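Local coordinates for protein 3-hydroxyacyl-CoA dehydrogenase (Archaeoglobus fulgidus, PDB 1ZEJ) that probably acts as a dimeric NAD+-dependent dehydrogenase that oxidises hydroxyacyl-CoA or a related hydroxy substrate such as L-gulonate, at residues A30-K34 and H35-L39; Q53-E56 and E57-S60; E193-A197 and E198-R202. One frame throughout, in Å; residues are numbered along the deposited sequence.

Contact 1: A30-K34 and H35-L39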
loop_
_atom_site.group_PDB
_atom_site.type_symbol
_atom_site.label_atom_id
_atom_site.label_comp_id
_atom_site.label_asym_id
_atom_site.label_seq_id
_atom_site.Cartn_x
_atom_site.Cartn_y
_atom_site.Cartn_z
ATOM N N ALA A 30 15.083 14.028 16.140
ATOM C CA ALA A 30 13.701 13.764 16.565
ATOM C C ALA A 30 13.516 13.941 18.074
ATOM O O ALA A 30 12.581 14.586 18.539
ATOM C CB ALA A 30 13.285 12.347 16.131
ATOM N N ILE A 31 14.449 13.403 18.845
ATOM C CA ILE A 31 14.332 13.436 20.285
ATOM C C ILE A 31 14.627 14.843 20.901
ATOM O O ILE A 31 14.026 15.227 21.912
ATOM C CB ILE A 31 15.251 12.334 20.869
ATOM C CG1 ILE A 31 14.664 10.970 20.486
ATOM C CG2 ILE A 31 15.383 12.466 22.397
ATOM C CD1 ILE A 31 15.450 9.807 20.908
ATOM N N ALA A 32 15.563 15.577 20.303
ATOM C CA ALA A 32 16.012 16.830 20.821
ATOM C C ALA A 32 14.934 17.903 20.770
ATOM O O ALA A 32 15.087 18.918 21.443
ATOM C CB ALA A 32 17.246 17.304 20.090
ATOM N N SER A 33 13.862 17.654 19.997
ATOM C CA SER A 33 12.681 18.501 19.989
ATOM C C SER A 33 12.080 18.673 21.386
ATOM O O SER A 33 11.621 19.772 21.703
ATOM C CB SER A 33 11.623 17.992 18.995
ATOM O OG SER A 33 11.184 16.688 19.296
ATOM N N LYS A 34 12.143 17.612 22.208
ATOM C CA LYS A 34 11.542 17.577 23.536
ATOM C C LYS A 34 12.520 17.244 24.675
ATOM O O LYS A 34 12.232 17.545 25.825
ATOM C CB LYS A 34 10.382 16.564 23.565
ATOM C CG LYS A 34 9.049 17.060 22.932
ATOM C CD LYS A 34 9.187 17.189 21.425
ATOM C CE LYS A 34 7.959 16.721 20.611
ATOM N NZ LYS A 34 8.366 16.230 19.225
ATOM N N HIS A 35 13.673 16.652 24.372
ATOM C CA HIS A 35 14.535 16.084 25.412
ATOM C C HIS A 35 16.004 16.427 25.190
ATOM O O HIS A 35 16.406 16.947 24.147
ATOM C CB HIS A 35 14.399 14.572 25.407
ATOM C CG HIS A 35 13.015 14.088 25.671
ATOM N ND1 HIS A 35 12.402 14.224 26.898
ATOM C CD2 HIS A 35 12.132 13.440 24.879
ATOM C CE1 HIS A 35 11.187 13.714 26.839
ATOM N NE2 HIS A 35 10.998 13.225 25.626
ATOM N N GLU A 36 16.809 16.179 26.198
ATOM C CA GLU A 36 18.243 16.295 26.006
ATOM C C GLU A 36 18.792 15.018 25.423
ATOM O O GLU A 36 18.323 13.929 25.753
ATOM C CB GLU A 36 18.928 16.576 27.321
ATOM C CG GLU A 36 18.576 17.935 27.830
ATOM C CD GLU A 36 19.170 18.174 29.171
ATOM O OE1 GLU A 36 18.934 17.336 30.076
ATOM O OE2 GLU A 36 19.868 19.202 29.303
ATOM N N VAL A 37 19.804 15.155 24.575
ATOM C CA VAL A 37 20.413 14.021 23.939
ATOM C C VAL A 37 21.926 14.022 24.125
ATOM O O VAL A 37 22.579 15.058 24.002
ATOM C CB VAL A 37 20.080 14.024 22.426
ATOM C CG1 VAL A 37 20.757 12.862 21.709
ATOM C CG2 VAL A 37 18.544 13.943 22.246
ATOM N N VAL A 38 22.456 12.841 24.388
ATOM C CA VAL A 38 23.895 12.577 24.208
ATOM C C VAL A 38 24.091 11.670 22.965
ATOM O O VAL A 38 23.577 10.545 22.899
ATOM C CB VAL A 38 24.499 11.948 25.462
ATOM C CG1 VAL A 38 25.996 11.764 25.250
ATOM C CG2 VAL A 38 24.269 12.829 26.668
ATOM N N LEU A 39 24.802 12.171 21.979
ATOM C CA LEU A 39 25.050 11.440 20.741
ATOM C C LEU A 39 26.487 10.992 20.741
ATOM O O LEU A 39 27.412 11.836 20.755
ATOM C CB LEU A 39 24.787 12.338 19.551
ATOM C CG LEU A 39 25.000 11.707 18.147
ATOM C CD1 LEU A 39 24.082 10.533 17.941
ATOM C CD2 LEU A 39 24.776 12.740 17.056
#
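H35 has CG beside its own backbone N and anti to its carbonyl carbon (chi1 -60°), which lays the imidazole over K34; I31 has CG2 anti to its backbone N and V37 has CG2 anti to its carbonyl carbon, aiming the methyls at each other. The turn joins helix 22-32 to strand 36-40 within the first beta-alpha-beta unit of the Rossmann-type NAD-binding domain. K34 CB approaches one face of the H35 ring toward its rim, in a CH-pi contact 4.0 Å from the centroid and 20° off the normal. The ring also stacks on F159, while ND1 bonds to M13 N. With an alanine here, M13 N would probably lose its imidazole acceptor and F159 its stacking partner. The lysine suits its place because its chain, bent at chi2 and chi3, brings NZ to S33 OG and L163 O, and S33 OG in turn donates to A30 O. Carbonyl I31 O accepts from both K34 N and H35 N, the latter at 2.9 Å and in the carbonyl plane. Branched I31 and V37 fill the buried side, crossing at about a right angle, with I31 CG2 and V37 CG2 tightly packed at 3.5 Å.

Contact 2: Q53-E56 and E57-S60; sequences QIPE and ELLS
The carboxylate of E57 folds back over the preceding residues, one face turned toward E56 N, with OE1 at the rim of the P55 ring, 3.5 Å from P55 CB. One face of that pyrrolidine receives the methyl of L58, whose CD1 stands above the CG-CD side, 3.9 Å from P55 CG. E57 reaches its position through a chi1 of -29°, well away from a staggered value, followed by a bend at chi2. The two peptide carbonyls that close the turn are also met over their planes: L58 N bonds to P55 O at 2.9 Å, and L59 N to E56 O at 3.1 Å, the latter donor lying 60° out of the carbonyl plane. These two overlapping i to i+3 bonds close consecutive turns, with helical backbone angles from E57 to S60. Proline suits the entry, since its ring holds phi near the value found here while its carbonyl remains available as an acceptor. On the inner side the beta-branched I54 reaches both leucines: I54 CG2 lies 3.8 Å from L59 CD2 and 4.2 Å from L58 CB. The turn lies in the connection between helix 44-53 and strand 62-65; I54, P55 and L58 rest on I29 of helix 22-32, and I54 and L59 on F64 of strand 62-65, where I54 also meets I62.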
loop_
_atom_site.group_PDB
_atom_site.type_symbol
_atom_site.label_atom_id
_atom_site.label_comp_id
_atom_site.label_asym_id
_atom_site.label_seq_id
_atom_site.Cartn_x
_atom_site.Cartn_y
_atom_site.Cartn_z
ATOM N N GLN A 53 24.903 18.759 10.307
ATOM C CA GLN A 53 23.596 18.427 9.719
ATOM C C GLN A 53 22.425 18.655 10.689
ATOM O O GLN A 53 21.264 18.493 10.316
ATOM C CB GLN A 53 23.576 16.967 9.239
ATOM C CG GLN A 53 24.610 16.642 8.176
ATOM C CD GLN A 53 24.272 17.261 6.839
ATOM O OE1 GLN A 53 24.982 18.139 6.344
ATOM N NE2 GLN A 53 23.168 16.817 6.250
ATOM N N ILE A 54 22.712 19.007 11.935
ATOM C CA ILE A 54 21.658 19.170 12.932
ATOM C C ILE A 54 21.138 20.633 12.969
ATOM O O ILE A 54 21.940 21.596 12.923
ATOM C CB ILE A 54 22.158 18.686 14.309
ATOM C CG1 ILE A 54 22.192 17.140 14.324
ATOM C CG2 ILE A 54 21.257 19.209 15.410
ATOM C CD1 ILE A 54 23.170 16.542 15.252
ATOM N N PRO A 55 19.803 20.814 13.019
ATOM C CA PRO A 55 19.300 22.199 13.027
ATOM C C PRO A 55 19.878 23.001 14.181
ATOM O O PRO A 55 19.996 22.511 15.307
ATOM C CB PRO A 55 17.781 22.036 13.169
ATOM C CG PRO A 55 17.491 20.682 12.661
ATOM C CD PRO A 55 18.690 19.839 13.017
ATOM N N GLU A 56 20.248 24.245 13.893
ATOM C CA GLU A 56 21.039 25.028 14.841
ATOM C C GLU A 56 20.334 25.207 16.190
ATOM O O GLU A 56 20.958 25.138 17.227
ATOM C CB GLU A 56 21.407 26.392 14.213
ATOM C CG GLU A 56 22.600 27.030 14.868
ATOM C CD GLU A 56 23.319 28.059 13.995
ATOM O OE1 GLU A 56 23.164 28.060 12.749
ATOM O OE2 GLU A 56 24.080 28.865 14.578
ATOM N N GLU A 57 19.018 25.386 16.162
ATOM C CA GLU A 57 18.219 25.555 17.377
ATOM C C GLU A 57 18.252 24.353 18.302
ATOM O O GLU A 57 17.951 24.508 19.492
ATOM C CB GLU A 57 16.741 25.804 17.074
ATOM C CG GLU A 57 16.417 26.506 15.739
ATOM C CD GLU A 57 16.411 25.532 14.575
ATOM O OE1 GLU A 57 15.723 24.481 14.682
ATOM O OE2 GLU A 57 17.114 25.837 13.578
ATOM N N LEU A 58 18.564 23.163 17.762
ATOM C CA LEU A 58 18.613 21.950 18.573
ATOM C C LEU A 58 19.983 21.680 19.190
ATOM O O LEU A 58 20.085 20.808 20.038
ATOM C CB LEU A 58 18.183 20.725 17.766
ATOM C CG LEU A 58 16.763 20.842 17.223
ATOM C CD1 LEU A 58 16.429 19.701 16.336
ATOM C CD2 LEU A 58 15.763 20.973 18.358
ATOM N N LEU A 59 21.010 22.431 18.787
ATOM C CA LEU A 59 22.373 22.080 19.172
ATOM C C LEU A 59 22.585 22.296 20.654
ATOM O O LEU A 59 23.421 21.624 21.252
ATOM C CB LEU A 59 23.428 22.834 18.348
ATOM C CG LEU A 59 23.715 22.308 16.933
ATOM C CD1 LEU A 59 24.620 23.305 16.216
ATOM C CD2 LEU A 59 24.329 20.899 16.941
ATOM N N SER A 60 21.787 23.180 21.256
ATOM C CA SER A 60 21.858 23.415 22.704
ATOM C C SER A 60 21.364 22.183 23.512
ATOM O O SER A 60 21.716 22.020 24.668
ATOM C CB SER A 60 21.074 24.695 23.079
ATOM O OG SER A 60 19.673 24.482 22.960
#

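Contact 3: E193-A197 and E198-R202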
loop_
_atom_site.group_PDB
_atom_site.type_symbol
_atom_site.label_atom_id
_atom_site.label_comp_id
_atom_site.label_asym_id
_atom_site.label_seq_id
_atom_site.Cartn_x
_atom_site.Cartn_y
_atom_site.Cartn_z
ATOM N N GLU A 193 6.752 -12.118 -14.957
ATOM C CA GLU A 193 5.691 -12.329 -15.963
ATOM C C GLU A 193 5.713 -11.382 -17.152
ATOM O O GLU A 193 5.131 -11.677 -18.177
ATOM C CB GLU A 193 4.321 -12.159 -15.293
ATOM C CG GLU A 193 3.917 -13.297 -14.383
ATOM C CD GLU A 193 2.774 -12.884 -13.445
ATOM O OE1 GLU A 193 2.086 -11.864 -13.707
ATOM O OE2 GLU A 193 2.608 -13.549 -12.407
ATOM N N GLY A 194 6.364 -10.237 -17.002
ATOM C CA GLY A 194 6.500 -9.227 -18.060
ATOM C C GLY A 194 5.817 -7.914 -17.744
ATOM O O GLY A 194 5.752 -7.044 -18.579
ATOM N N VAL A 195 5.302 -7.739 -16.548
ATOM C CA VAL A 195 4.662 -6.472 -16.221
ATOM C C VAL A 195 5.722 -5.411 -16.048
ATOM O O VAL A 195 6.681 -5.618 -15.280
ATOM C CB VAL A 195 3.829 -6.567 -14.924
ATOM C CG1 VAL A 195 3.170 -5.257 -14.646
ATOM C CG2 VAL A 195 2.768 -7.686 -15.039
ATOM N N ARG A 196 5.550 -4.256 -16.684
ATOM C CA ARG A 196 6.520 -3.167 -16.515
ATOM C C ARG A 196 6.523 -2.656 -15.099
ATOM O O ARG A 196 5.470 -2.530 -14.485
ATOM C CB ARG A 196 6.164 -1.926 -17.308
ATOM C CG ARG A 196 6.164 -1.973 -18.692
ATOM C CD ARG A 196 5.943 -0.523 -19.207
ATOM N NE ARG A 196 7.101 0.345 -18.968
ATOM C CZ ARG A 196 7.417 1.403 -19.719
ATOM N NH1 ARG A 196 6.682 1.737 -20.775
ATOM N NH2 ARG A 196 8.492 2.120 -19.437
ATOM N N ALA A 197 7.707 -2.344 -14.580
ATOM C CA ALA A 197 7.845 -1.779 -13.235
ATOM C C ALA A 197 6.946 -0.558 -13.022
ATOM O O ALA A 197 6.283 -0.419 -11.994
ATOM C CB ALA A 197 9.324 -1.402 -13.018
ATOM N N GLU A 198 6.939 0.326 -14.010
ATOM C CA GLU A 198 6.135 1.545 -13.966
ATOM C C GLU A 198 4.676 1.240 -13.735
ATOM O O GLU A 198 4.011 1.967 -13.029
ATOM C CB GLU A 198 6.281 2.358 -15.242
ATOM C CG GLU A 198 7.600 3.087 -15.340
ATOM C CD GLU A 198 8.745 2.278 -16.018
ATOM O OE1 GLU A 198 8.626 1.018 -16.182
ATOM O OE2 GLU A 198 9.749 2.967 -16.377
ATOM N N ASP A 199 4.174 0.177 -14.352
ATOM C CA ASP A 199 2.777 -0.257 -14.171
ATOM C C ASP A 199 2.489 -0.872 -12.810
ATOM O O ASP A 199 1.418 -0.643 -12.244
ATOM C CB ASP A 199 2.368 -1.221 -15.279
ATOM C CG ASP A 199 2.165 -0.510 -16.588
ATOM O OD1 ASP A 199 2.107 0.732 -16.580
ATOM O OD2 ASP A 199 2.105 -1.200 -17.585
ATOM N N VAL A 200 3.421 -1.665 -12.286
ATOM C CA VAL A 200 3.321 -2.136 -10.920
ATOM C C VAL A 200 3.159 -0.944 -9.974
ATOM O O VAL A 200 2.286 -0.924 -9.107
ATOM C CB VAL A 200 4.582 -2.956 -10.524
ATOM C CG1 VAL A 200 4.596 -3.215 -9.047
ATOM C CG2 VAL A 200 4.654 -4.255 -11.386
ATOM N N ASP A 201 3.986 0.082 -10.170
ATOM C CA ASP A 201 3.937 1.239 -9.310
ATOM C C ASP A 201 2.679 2.088 -9.551
ATOM O O ASP A 201 2.156 2.677 -8.616
ATOM C CB ASP A 201 5.216 2.066 -9.469
ATOM C CG ASP A 201 6.412 1.473 -8.685
ATOM O OD1 ASP A 201 6.216 0.684 -7.755
ATOM O OD2 ASP A 201 7.550 1.885 -8.954
ATOM N N ARG A 202 2.223 2.174 -10.794
ATOM C CA ARG A 202 1.076 3.032 -11.107
ATOM C C ARG A 202 -0.202 2.549 -10.422
ATOM O O ARG A 202 -1.029 3.380 -10.058
ATOM C CB ARG A 202 0.895 3.168 -12.618
ATOM C CG ARG A 202 1.939 4.148 -13.191
ATOM C CD ARG A 202 2.051 4.158 -14.669
ATOM N NE ARG A 202 0.931 4.798 -15.313
ATOM C CZ ARG A 202 -0.025 4.147 -15.949
ATOM N NH1 ARG A 202 0.032 2.827 -16.042
ATOM N NH2 ARG A 202 -1.025 4.821 -16.527
HETATM O O HOH W 1 3.184 -3.665 -18.001
#
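E198 turns back to R196: its chain, with CG beside the backbone N and a bend at chi2 (89°), brings OE1 within 3.2 Å of R196 NE in a salt bridge. The arginine meets this oxygen from above the carboxylate plane, and the two flat groups stand 79° apart. D199 N makes a weak bond to R196 O, and a water that accepts from R196 N at 2.8 Å donates to D199 OD2. Acidic residues suit this first turn, where the partial positive charge of the helix N-terminus would probably attract them. G194, with positive phi, ends helix 175-193 in a Schellman motif, and R196 is the N-cap of helix 197-224, so a short link joins two helices of the C-terminal domain. V200 N bonds to R196 O at 3.1 Å, while V200 CG2 meets V195 CG1 at 3.7 Å; these small branched side chains fit against M190. D201 N bonds to A197 O, and its buried carboxylate is gripped by Y269 OH, L218 N and G219 N of the second subunit. R202 NH1 forms a salt bridge, weak as a hydrogen bond, to D199 OD1 at 3.0 Å, and its NH2 pairs with E166 of the second subunit.

In the fold
Contacts 1 and 2 are neighbours in the NAD-binding domain, their centres 10 Å apart: L58 CD2 of contact 2 packs 3.8 Å from A32 O of contact 1, so the second turn leans on the end of helix 22-32. Both lie near the predicted dinucleotide site, with the side chain of V37 about 8 Å from G24 and that of I54 about 8 Å from A20. Contact 3 belongs to the C-terminal domain, its centre 42 Å from the centres of the other two and away from the predicted NAD+ residues. It faces the second subunit instead, and the side chain of V195 lies about 4 Å from a bound polyether, probably from crystallisation.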